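Local coordinates for nitrogenase molybdenum-iron protein beta chain (Clostridium pasteurianum, PDB 4WES), which forms, with the alpha chain, the molybdenum-iron component of nitrogenase, which reduces dinitrogen to ammonia, and shares an [8Fe-7S] cluster with that chain, at residues R185-L190 with Y198-D203; P260-R265 with I277-E282; V386-S391 with T438-D443. One frame throughout, in Å; residues are numbered along the deposited sequence. Where two conformers were deposited one is given.

Contact 1 (R185-L190 with Y198-D203); sequences REIKRL and YIMFPD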
loop_
_atom_site.group_PDB
_atom_site.type_symbol
_atom_site.label_atom_id
_atom_site.label_comp_id
_atom_site.label_asym_id
_atom_site.label_seq_id
_atom_site.Cartn_x
_atom_site.Cartn_y
_atom_site.Cartn_z
ATOM N N ARG B 185 -13.039 14.201 -10.631
ATOM C CA ARG B 185 -12.468 15.382 -9.998
ATOM C C ARG B 185 -11.157 15.776 -10.623
ATOM O O ARG B 185 -10.889 16.963 -10.841
ATOM C CB ARG B 185 -12.254 15.166 -8.499
ATOM C CG ARG B 185 -13.551 15.058 -7.713
ATOM C CD ARG B 185 -13.271 14.815 -6.252
ATOM N NE ARG B 185 -14.456 14.604 -5.436
ATOM C CZ ARG B 185 -14.995 15.460 -4.592
ATOM N NH1 ARG B 185 -14.550 16.704 -4.530
ATOM N NH2 ARG B 185 -15.980 15.092 -3.805
ATOM N N GLU B 186 -10.315 14.784 -10.947
ATOM C CA GLU B 186 -9.012 15.093 -11.542
ATOM C C GLU B 186 -9.149 15.678 -12.938
ATOM O O GLU B 186 -8.427 16.627 -13.291
ATOM C CB GLU B 186 -8.143 13.853 -11.538
ATOM C CG GLU B 186 -6.775 14.016 -12.187
ATOM C CD GLU B 186 -5.865 15.073 -11.574
ATOM O OE1 GLU B 186 -6.163 15.592 -10.483
ATOM O OE2 GLU B 186 -4.848 15.401 -12.227
ATOM N N ILE B 187 -10.049 15.134 -13.746
ATOM C CA ILE B 187 -10.276 15.691 -15.087
ATOM C C ILE B 187 -10.777 17.129 -14.989
ATOM O O ILE B 187 -10.295 18.003 -15.728
ATOM C CB ILE B 187 -11.219 14.773 -15.887
ATOM C CG1 ILE B 187 -10.510 13.446 -16.189
ATOM C CG2 ILE B 187 -11.722 15.438 -17.140
ATOM C CD1 ILE B 187 -11.464 12.304 -16.465
ATOM N N LYS B 188 -11.703 17.384 -14.063
ATOM C CA LYS B 188 -12.190 18.757 -13.855
ATOM C C LYS B 188 -11.026 19.670 -13.430
ATOM O O LYS B 188 -10.907 20.811 -13.914
ATOM C CB LYS B 188 -13.335 18.807 -12.849
ATOM C CG LYS B 188 -14.609 18.147 -13.363
ATOM C CD LYS B 188 -15.816 18.408 -12.506
ATOM C CE LYS B 188 -15.678 17.779 -11.151
ATOM N NZ LYS B 188 -16.872 18.079 -10.314
ATOM N N ARG B 189 -10.189 19.175 -12.535
ATOM C CA ARG B 189 -9.066 19.956 -12.043
ATOM C C ARG B 189 -8.147 20.363 -13.193
ATOM O O ARG B 189 -7.633 21.497 -13.251
ATOM C CB ARG B 189 -8.298 19.166 -10.978
ATOM C CG ARG B 189 -7.272 20.009 -10.229
ATOM C CD ARG B 189 -6.343 19.154 -9.370
ATOM N NE ARG B 189 -5.487 18.287 -10.165
ATOM C CZ ARG B 189 -4.397 18.698 -10.802
ATOM N NH1 ARG B 189 -3.984 19.968 -10.710
ATOM N NH2 ARG B 189 -3.723 17.861 -11.547
ATOM N N LEU B 190 -7.923 19.445 -14.140
ATOM C CA LEU B 190 -7.080 19.721 -15.292
ATOM C C LEU B 190 -7.709 20.757 -16.230
ATOM O O LEU B 190 -7.014 21.669 -16.701
ATOM C CB LEU B 190 -6.745 18.424 -16.022
ATOM C CG LEU B 190 -5.841 17.487 -15.214
ATOM C CD1 LEU B 190 -5.730 16.123 -15.890
ATOM C CD2 LEU B 190 -4.457 18.063 -15.061
ATOM N N TYR B 198 -16.125 24.222 -19.215
ATOM C CA TYR B 198 -16.544 22.883 -19.593
ATOM C C TYR B 198 -17.865 22.524 -18.920
ATOM O O TYR B 198 -18.281 23.164 -17.945
ATOM C CB TYR B 198 -15.455 21.828 -19.204
ATOM C CG TYR B 198 -15.293 21.729 -17.702
ATOM C CD1 TYR B 198 -14.530 22.627 -16.993
ATOM C CD2 TYR B 198 -16.026 20.798 -16.986
ATOM C CE1 TYR B 198 -14.455 22.560 -15.608
ATOM C CE2 TYR B 198 -15.965 20.734 -15.628
ATOM C CZ TYR B 198 -15.191 21.625 -14.926
ATOM O OH TYR B 198 -15.159 21.582 -13.553
ATOM N N ILE B 199 -18.484 21.473 -19.458
ATOM C CA ILE B 199 -19.602 20.800 -18.813
ATOM C C ILE B 199 -19.203 19.325 -18.770
ATOM O O ILE B 199 -19.012 18.725 -19.828
ATOM C CB ILE B 199 -20.941 20.907 -19.572
ATOM C CG1 ILE B 199 -21.363 22.380 -19.719
ATOM C CG2 ILE B 199 -22.008 20.119 -18.832
ATOM C CD1 ILE B 199 -22.479 22.571 -20.722
ATOM N N MET B 200 -19.040 18.740 -17.586
ATOM C CA MET B 200 -18.799 17.309 -17.457
ATOM C C MET B 200 -20.110 16.595 -17.209
ATOM O O MET B 200 -20.876 17.034 -16.356
ATOM C CB MET B 200 -17.840 17.017 -16.309
ATOM C CG MET B 200 -17.586 15.520 -16.125
ATOM S SD MET B 200 -16.413 15.113 -14.850
ATOM C CE MET B 200 -14.924 15.496 -15.723
ATOM N N PHE B 201 -20.363 15.507 -17.931
ATOM C CA PHE B 201 -21.498 14.688 -17.592
ATOM C C PHE B 201 -21.274 13.244 -18.036
ATOM O O PHE B 201 -20.653 13.006 -19.085
ATOM C CB PHE B 201 -22.786 15.237 -18.218
ATOM C CG PHE B 201 -22.935 15.004 -19.674
ATOM C CD1 PHE B 201 -22.284 15.838 -20.595
ATOM C CD2 PHE B 201 -23.838 14.079 -20.158
ATOM C CE1 PHE B 201 -22.439 15.663 -21.953
ATOM C CE2 PHE B 201 -24.019 13.912 -21.531
ATOM C CZ PHE B 201 -23.322 14.714 -22.416
ATOM N N PRO B 202 -21.828 12.274 -17.292
ATOM C CA PRO B 202 -22.225 12.360 -15.885
ATOM C C PRO B 202 -21.041 12.777 -14.986
ATOM O O PRO B 202 -19.881 12.734 -15.421
ATOM C CB PRO B 202 -22.684 10.933 -15.534
ATOM C CG PRO B 202 -22.815 10.237 -16.865
ATOM C CD PRO B 202 -21.797 10.880 -17.746
ATOM N N ASP B 203 -21.356 13.168 -13.752
ATOM C CA ASP B 203 -20.318 13.545 -12.783
ATOM C C ASP B 203 -20.770 13.088 -11.411
ATOM O O ASP B 203 -21.642 13.693 -10.824
ATOM C CB ASP B 203 -20.098 15.064 -12.834
ATOM C CG ASP B 203 -19.099 15.531 -11.814
ATOM O OD1 ASP B 203 -18.404 14.705 -11.199
ATOM O OD2 ASP B 203 -18.999 16.778 -11.630
#
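Lys-188 reaches from helix 181-193 across Tyr-198 and Met-200 to Asp-203. Its CB starts the contact against Tyr-198 OH, 3.4 Å away. CG meets two neighbours. It is 3.7 Å from Tyr-198 CE2, approaching the ring obliquely, and 3.6 Å from Met-200 CE. CD still touches the phenol oxygen, then the chain bends at chi3 (-66°). This bend carries CE and NZ to the carboxylate of Asp-203. There NZ makes a salt bridge of 2.8 Å to Asp-203 OD2, on the syn lone pair. The lysine and aspartate side chains come from opposite directions, while Tyr-198 and Met-200 each cross the lysine at about a right angle.

Deeper in, Met-200 turns its methyl end to the helix. Its CE packs 3.5 Å from Ile-187 CG2, and its SD lies 3.8 Å from Lys-188 CG. The axes of 185-190 and 198-200 run almost antiparallel (176°) and come within 10.2 Å. They belong to the helix and second strand of a beta-alpha-beta unit that begins with strand 172-175.

Ser-205 hydrogen-bonds both Lys-188 NZ and Asp-203 OD1, so it joins the two ends of the ion pair. Tyr-198 OH is hydrogen-bonded to Glu-192 OE2 of helix 181-193. The polar ends are thus paired beside an apolar layer. The lysine has a double role: its methylenes pack like an aliphatic residue, and its ammonium ties the helix to the segment that follows the strand. The buried Asp-203 would probably be stabilised as a carboxylate by this positive charge.

Contact 2 (P260-R265 with I277-E282); sequences PFKTLR and IMALSE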
loop_
_atom_site.group_PDB
_atom_site.type_symbol
_atom_site.label_atom_id
_atom_site.label_comp_id
_atom_site.label_asym_id
_atom_site.label_seq_id
_atom_site.Cartn_x
_atom_site.Cartn_y
_atom_site.Cartn_z
ATOM N N PRO B 260 -19.713 18.982 -32.575
ATOM C CA PRO B 260 -18.723 17.986 -32.995
ATOM C C PRO B 260 -18.077 17.289 -31.814
ATOM O O PRO B 260 -18.122 17.807 -30.688
ATOM C CB PRO B 260 -17.662 18.794 -33.747
ATOM C CG PRO B 260 -17.902 20.195 -33.380
ATOM C CD PRO B 260 -19.257 20.351 -32.819
ATOM N N PHE B 261 -17.486 16.122 -32.050
ATOM C CA PHE B 261 -16.828 15.425 -30.967
ATOM C C PHE B 261 -15.488 14.893 -31.398
ATOM O O PHE B 261 -15.218 14.696 -32.577
ATOM C CB PHE B 261 -17.720 14.315 -30.384
ATOM C CG PHE B 261 -17.847 13.098 -31.251
ATOM C CD1 PHE B 261 -18.713 13.080 -32.330
ATOM C CD2 PHE B 261 -17.089 11.965 -30.985
ATOM C CE1 PHE B 261 -18.833 11.956 -33.107
ATOM C CE2 PHE B 261 -17.197 10.841 -31.771
ATOM C CZ PHE B 261 -18.063 10.842 -32.833
ATOM N N LYS B 262 -14.667 14.607 -30.390
ATOM C CA LYS B 262 -13.389 13.923 -30.556
ATOM C C LYS B 262 -13.300 12.799 -29.535
ATOM O O LYS B 262 -13.589 13.015 -28.361
ATOM C CB LYS B 262 -12.256 14.920 -30.339
ATOM C CG LYS B 262 -10.842 14.432 -30.525
ATOM C CD LYS B 262 -9.879 15.608 -30.631
ATOM C CE LYS B 262 -8.419 15.164 -30.731
ATOM N NZ LYS B 262 -8.178 14.080 -31.730
ATOM N N THR B 263 -12.871 11.624 -29.978
ATOM C CA THR B 263 -12.719 10.482 -29.111
ATOM C C THR B 263 -11.271 10.411 -28.641
ATOM O O THR B 263 -10.351 10.546 -29.443
ATOM C CB THR B 263 -13.096 9.202 -29.856
ATOM O OG1 THR B 263 -14.463 9.282 -30.254
ATOM C CG2 THR B 263 -12.884 7.952 -28.969
ATOM N N LEU B 264 -11.084 10.167 -27.345
ATOM C CA LEU B 264 -9.776 10.055 -26.711
ATOM C C LEU B 264 -9.758 8.806 -25.857
ATOM O O LEU B 264 -10.811 8.321 -25.412
ATOM C CB LEU B 264 -9.522 11.267 -25.812
ATOM C CG LEU B 264 -9.389 12.613 -26.527
ATOM C CD1 LEU B 264 -9.484 13.755 -25.522
ATOM C CD2 LEU B 264 -8.088 12.687 -27.327
ATOM N N ARG B 265 -8.576 8.263 -25.625
ATOM C CA ARG B 265 -8.435 7.225 -24.626
ATOM C C ARG B 265 -8.700 7.788 -23.226
ATOM O O ARG B 265 -8.434 8.967 -22.938
ATOM C CB ARG B 265 -7.030 6.715 -24.661
ATOM C CG ARG B 265 -6.812 5.743 -25.738
ATOM C CD ARG B 265 -5.436 5.080 -25.587
ATOM N NE ARG B 265 -5.394 4.126 -26.625
ATOM C CZ ARG B 265 -4.328 3.532 -27.074
ATOM N NH1 ARG B 265 -3.139 3.839 -26.594
ATOM N NH2 ARG B 265 -4.458 2.654 -28.039
ATOM N N ILE B 277 -4.375 16.385 -22.806
ATOM C CA ILE B 277 -3.924 17.767 -22.641
ATOM C C ILE B 277 -3.748 18.433 -24.016
ATOM O O ILE B 277 -4.160 19.591 -24.228
ATOM C CB ILE B 277 -2.617 17.811 -21.842
ATOM C CG1 ILE B 277 -2.831 17.305 -20.419
ATOM C CG2 ILE B 277 -2.004 19.208 -21.816
ATOM C CD1 ILE B 277 -3.813 18.086 -19.587
ATOM N N MET B 278 -3.171 17.724 -24.972
ATOM C CA MET B 278 -3.002 18.294 -26.335
ATOM C C MET B 278 -4.334 18.564 -26.999
ATOM O O MET B 278 -4.492 19.591 -27.670
ATOM C CB MET B 278 -2.134 17.398 -27.208
ATOM C CG MET B 278 -0.675 17.312 -26.776
ATOM S SD MET B 278 0.203 18.856 -26.798
ATOM C CE MET B 278 -0.444 19.655 -25.327
ATOM N N ALA B 279 -5.328 17.679 -26.826
ATOM C CA ALA B 279 -6.649 17.929 -27.391
ATOM C C ALA B 279 -7.220 19.200 -26.813
ATOM O O ALA B 279 -7.829 20.013 -27.545
ATOM C CB ALA B 279 -7.579 16.761 -27.122
ATOM N N LEU B 280 -7.090 19.401 -25.512
ATOM C CA LEU B 280 -7.580 20.633 -24.861
ATOM C C LEU B 280 -6.886 21.865 -25.423
ATOM O O LEU B 280 -7.535 22.871 -25.739
ATOM C CB LEU B 280 -7.326 20.569 -23.354
ATOM C CG LEU B 280 -8.349 19.941 -22.392
ATOM C CD1 LEU B 280 -9.011 18.689 -22.951
ATOM C CD2 LEU B 280 -7.661 19.626 -21.066
ATOM N N SER B 281 -5.565 21.832 -25.498
ATOM C CA SER B 281 -4.795 22.980 -25.992
ATOM C C SER B 281 -5.127 23.286 -27.440
ATOM O O SER B 281 -5.340 24.444 -27.793
ATOM C CB SER B 281 -3.304 22.711 -25.807
ATOM O OG SER B 281 -2.530 23.818 -26.223
ATOM N N GLU B 282 -5.218 22.245 -28.264
ATOM C CA GLU B 282 -5.515 22.427 -29.678
ATOM C C GLU B 282 -6.912 22.969 -29.906
ATOM O O GLU B 282 -7.147 23.777 -30.827
ATOM C CB GLU B 282 -5.324 21.136 -30.456
ATOM C CG GLU B 282 -3.858 20.676 -30.525
ATOM C CD GLU B 282 -3.700 19.216 -30.958
ATOM O OE1 GLU B 282 -2.548 18.739 -30.885
ATOM O OE2 GLU B 282 -4.697 18.557 -31.357
#
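Ala-279 presents its single methyl group to two side chains of strand 261-264. Leu-264 and Lys-262 both leave the strand on the side of helix 270-284. They are two positions apart, as expected for side chains on one face of a strand. The CB of Ala-279 points back toward them and is the one helix atom that both touch.

Leu-264 brings the end of its branch. CD1 is 3.9 Å from Ala-279 CB and CD2 is 4.1 Å from the same atom, so the leucine sets its fork over the methyl with both prongs near. Lys-262 brings its last methylene, CE. Its CG stands anti to the backbone N (chi1 -177°), and the chain stays extended through chi3. CE then lies 4.0 Å from Ala-279 CB, and the last torsion (chi4 48°) bends the ammonium off the line of the methylenes. NZ remains 5.7 Å from Glu-282 OE2 on the next turn of the helix. The opposite charges therefore attract at most over a distance and make no salt bridge.

The nearest backbones are those of Lys-262 and Ala-279, with CA atoms 8.5 Å apart. Strand 261-264 is an outermost strand of its parallel sheet within the chain. Phe-261 packs on helix 243-257, so that helix lies on one face of the sheet and helix 270-284 on the other, an alpha/beta/alpha layering as in Rossmann-like domains. Ile-277 and Met-278 of helix 270-284 pack on Trp-519 of the alpha chain.

No hydrogen bond spans the two segments. The contact depends on apolar surface, grading from the buried Leu-264 to the solvent-exposed Lys-262, whose CE touches the alanine methyl while the ammonium turns off.

Contact 3 (V386-S391 with T438-D443); sequences VDLLIS and TNVILD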
loop_
_atom_site.group_PDB
_atom_site.type_symbol
_atom_site.label_atom_id
_atom_site.label_comp_id
_atom_site.label_asym_id
_atom_site.label_seq_id
_atom_site.Cartn_x
_atom_site.Cartn_y
_atom_site.Cartn_z
ATOM N N VAL B 386 3.208 -14.778 -13.715
ATOM C CA VAL B 386 3.380 -13.336 -13.874
ATOM C C VAL B 386 3.937 -12.722 -12.615
ATOM O O VAL B 386 4.040 -13.375 -11.580
ATOM C CB VAL B 386 2.062 -12.638 -14.267
ATOM C CG1 VAL B 386 1.556 -13.146 -15.618
ATOM C CG2 VAL B 386 0.993 -12.822 -13.203
ATOM N N ASP B 387 4.362 -11.471 -12.739
ATOM C CA ASP B 387 4.977 -10.714 -11.666
ATOM C C ASP B 387 4.039 -9.723 -10.952
ATOM O O ASP B 387 4.389 -9.167 -9.923
ATOM C CB ASP B 387 6.183 -9.947 -12.213
ATOM C CG ASP B 387 7.187 -10.840 -12.867
ATOM O OD1 ASP B 387 7.658 -11.786 -12.171
ATOM O OD2 ASP B 387 7.506 -10.667 -14.060
ATOM N N LEU B 388 2.849 -9.534 -11.524
ATOM C CA LEU B 388 1.940 -8.492 -11.074
ATOM C C LEU B 388 0.558 -8.808 -11.650
ATOM O O LEU B 388 0.441 -9.220 -12.787
ATOM C CB LEU B 388 2.410 -7.123 -11.591
ATOM C CG LEU B 388 1.632 -5.864 -11.160
ATOM C CD1 LEU B 388 1.788 -5.618 -9.667
ATOM C CD2 LEU B 388 2.098 -4.649 -11.961
ATOM N N LEU B 389 -0.450 -8.576 -10.821
ATOM C CA LEU B 389 -1.862 -8.737 -11.200
ATOM C C LEU B 389 -2.579 -7.452 -10.887
ATOM O O LEU B 389 -2.490 -6.958 -9.760
ATOM C CB LEU B 389 -2.492 -9.893 -10.429
ATOM C CG LEU B 389 -3.983 -10.138 -10.604
ATOM C CD1 LEU B 389 -4.376 -10.485 -12.014
ATOM C CD2 LEU B 389 -4.479 -11.204 -9.669
ATOM N N ILE B 390 -3.337 -6.959 -11.852
ATOM C CA ILE B 390 -4.124 -5.733 -11.719
ATOM C C ILE B 390 -5.566 -6.023 -12.120
ATOM O O ILE B 390 -5.820 -6.432 -13.251
ATOM C CB ILE B 390 -3.560 -4.573 -12.572
ATOM C CG1 ILE B 390 -2.061 -4.361 -12.327
ATOM C CG2 ILE B 390 -4.354 -3.312 -12.291
ATOM C CD1 ILE B 390 -1.455 -3.280 -13.159
ATOM N N SER B 391 -6.491 -5.866 -11.174
ATOM C CA SER B 391 -7.880 -6.172 -11.437
ATOM C C SER B 391 -8.743 -5.638 -10.319
ATOM O O SER B 391 -8.240 -5.097 -9.336
ATOM C CB SER B 391 -8.120 -7.704 -11.543
ATOM O OG SER B 391 -8.056 -8.346 -10.261
ATOM N N THR B 438 5.020 -0.291 -7.549
ATOM C CA THR B 438 6.343 -0.558 -7.007
ATOM C C THR B 438 6.255 -0.952 -5.531
ATOM O O THR B 438 7.041 -1.789 -5.073
ATOM C CB THR B 438 7.326 0.575 -7.279
ATOM O OG1 THR B 438 6.869 1.798 -6.732
ATOM C CG2 THR B 438 7.528 0.762 -8.755
ATOM N N ASN B 439 5.335 -0.346 -4.783
ATOM C CA ASN B 439 5.159 -0.742 -3.387
ATOM C C ASN B 439 4.846 -2.234 -3.275
ATOM O O ASN B 439 5.398 -2.932 -2.413
ATOM C CB ASN B 439 4.013 0.020 -2.717
ATOM C CG ASN B 439 4.354 1.422 -2.257
ATOM O OD1 ASN B 439 5.483 1.884 -2.346
ATOM N ND2 ASN B 439 3.338 2.096 -1.754
ATOM N N VAL B 440 3.902 -2.755 -4.078
ATOM C CA VAL B 440 3.520 -4.150 -3.915
ATOM C C VAL B 440 4.608 -5.104 -4.386
ATOM O O VAL B 440 4.819 -6.182 -3.783
ATOM C CB VAL B 440 2.163 -4.506 -4.572
ATOM C CG1 VAL B 440 1.030 -3.766 -3.928
ATOM C CG2 VAL B 440 2.116 -4.396 -6.080
ATOM N N ILE B 441 5.377 -4.698 -5.399
ATOM C CA ILE B 441 6.518 -5.485 -5.856
ATOM C C ILE B 441 7.579 -5.531 -4.776
ATOM O O ILE B 441 8.093 -6.611 -4.423
ATOM C CB ILE B 441 7.055 -4.931 -7.198
ATOM C CG1 ILE B 441 6.047 -5.247 -8.321
ATOM C CG2 ILE B 441 8.455 -5.435 -7.484
ATOM C CD1 ILE B 441 6.344 -4.520 -9.614
ATOM N N LEU B 442 7.921 -4.375 -4.195
ATOM C CA LEU B 442 8.926 -4.327 -3.145
ATOM C C LEU B 442 8.475 -5.012 -1.865
ATOM O O LEU B 442 9.280 -5.660 -1.194
ATOM C CB LEU B 442 9.349 -2.877 -2.897
ATOM C CG LEU B 442 10.274 -2.319 -3.945
ATOM C CD1 LEU B 442 10.358 -0.790 -3.896
ATOM C CD2 LEU B 442 11.665 -2.892 -3.818
ATOM N N ASP B 443 7.195 -4.917 -1.519
ATOM C CA ASP B 443 6.705 -5.589 -0.333
ATOM C C ASP B 443 6.969 -7.096 -0.424
ATOM O O ASP B 443 7.395 -7.732 0.550
ATOM C CB ASP B 443 5.197 -5.361 -0.161
ATOM C CG ASP B 443 4.825 -4.032 0.498
ATOM O OD1 ASP B 443 5.699 -3.318 1.022
ATOM O OD2 ASP B 443 3.610 -3.746 0.458
#
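Between segments 386-391 and 438-443 the CA atoms come nearest at Leu-388 and Ile-441, 7.6 Å apart. One side chain, Leu-388, makes the contact from the strand. Its CG lies anti to the backbone N (chi1 -176°), and chi2 of 67° turns CD1 to the helix.

That methyl is the meeting point. It sits 3.8 Å from Val-440 CG2, and the leucine and valine side chains cross at about a right angle. On Val-440 it is the branch between the backbone N and the carbonyl carbon that touches. Ile-441 approaches the same CD1 less closely. Its nearest atom is CG1, at 4.5 Å, so it meets the leucine with the middle of its longer branch. One methyl of the strand therefore serves two successive helix residues. Val-440 makes the closer approach, Ile-441 the broader cover.

The surrounding sheet widens this apolar patch. Val-407 of strand 406-408 touches both Leu-388 and Val-440, and Val-315 of strand 314-318 packs on Leu-388. Leu-388 also hydrogen-bonds through its backbone to Ala-316, which fixes the strand from which the side chain extends. The helix has a second set of neighbours. Asp-443 forms a salt bridge with Arg-416 of the second subunit, another copy of this protein, and Thr-438 packs on Tyr-417 of that subunit.

Helix 426-448 thus covers a face of the five-stranded parallel sheet, where 388-391 is an inner strand between 314-318 and 406-408. Between the two segments only aliphatic groups meet, with no hydrogen bond. The attachment here rests on dispersion and the burial of apolar surface, while Asp-443 gives the helix a polar link to the second beta subunit.

Overall arrangement
From the N terminus, contact 1 comes first. It closes a short loop between helix 181-193 and strand 198-200. Contact 2 closes the next, joining strand 261-264 to helix 270-284. Contact 3 closes a much longer span of 46 residues, from strand 388-391 to helix 426-448. The three follow in series; none nests or crosses. Contacts 1 and 2 belong to one four-stranded parallel sheet, at its two outermost strands within the chain, and their centres are about 14 Å apart. Contact 3 belongs to a separate five-stranded parallel sheet, with its centre about 30 Å from that of contact 1 and about 32 Å from that of contact 2. Each fastens a helix to a parallel sheet.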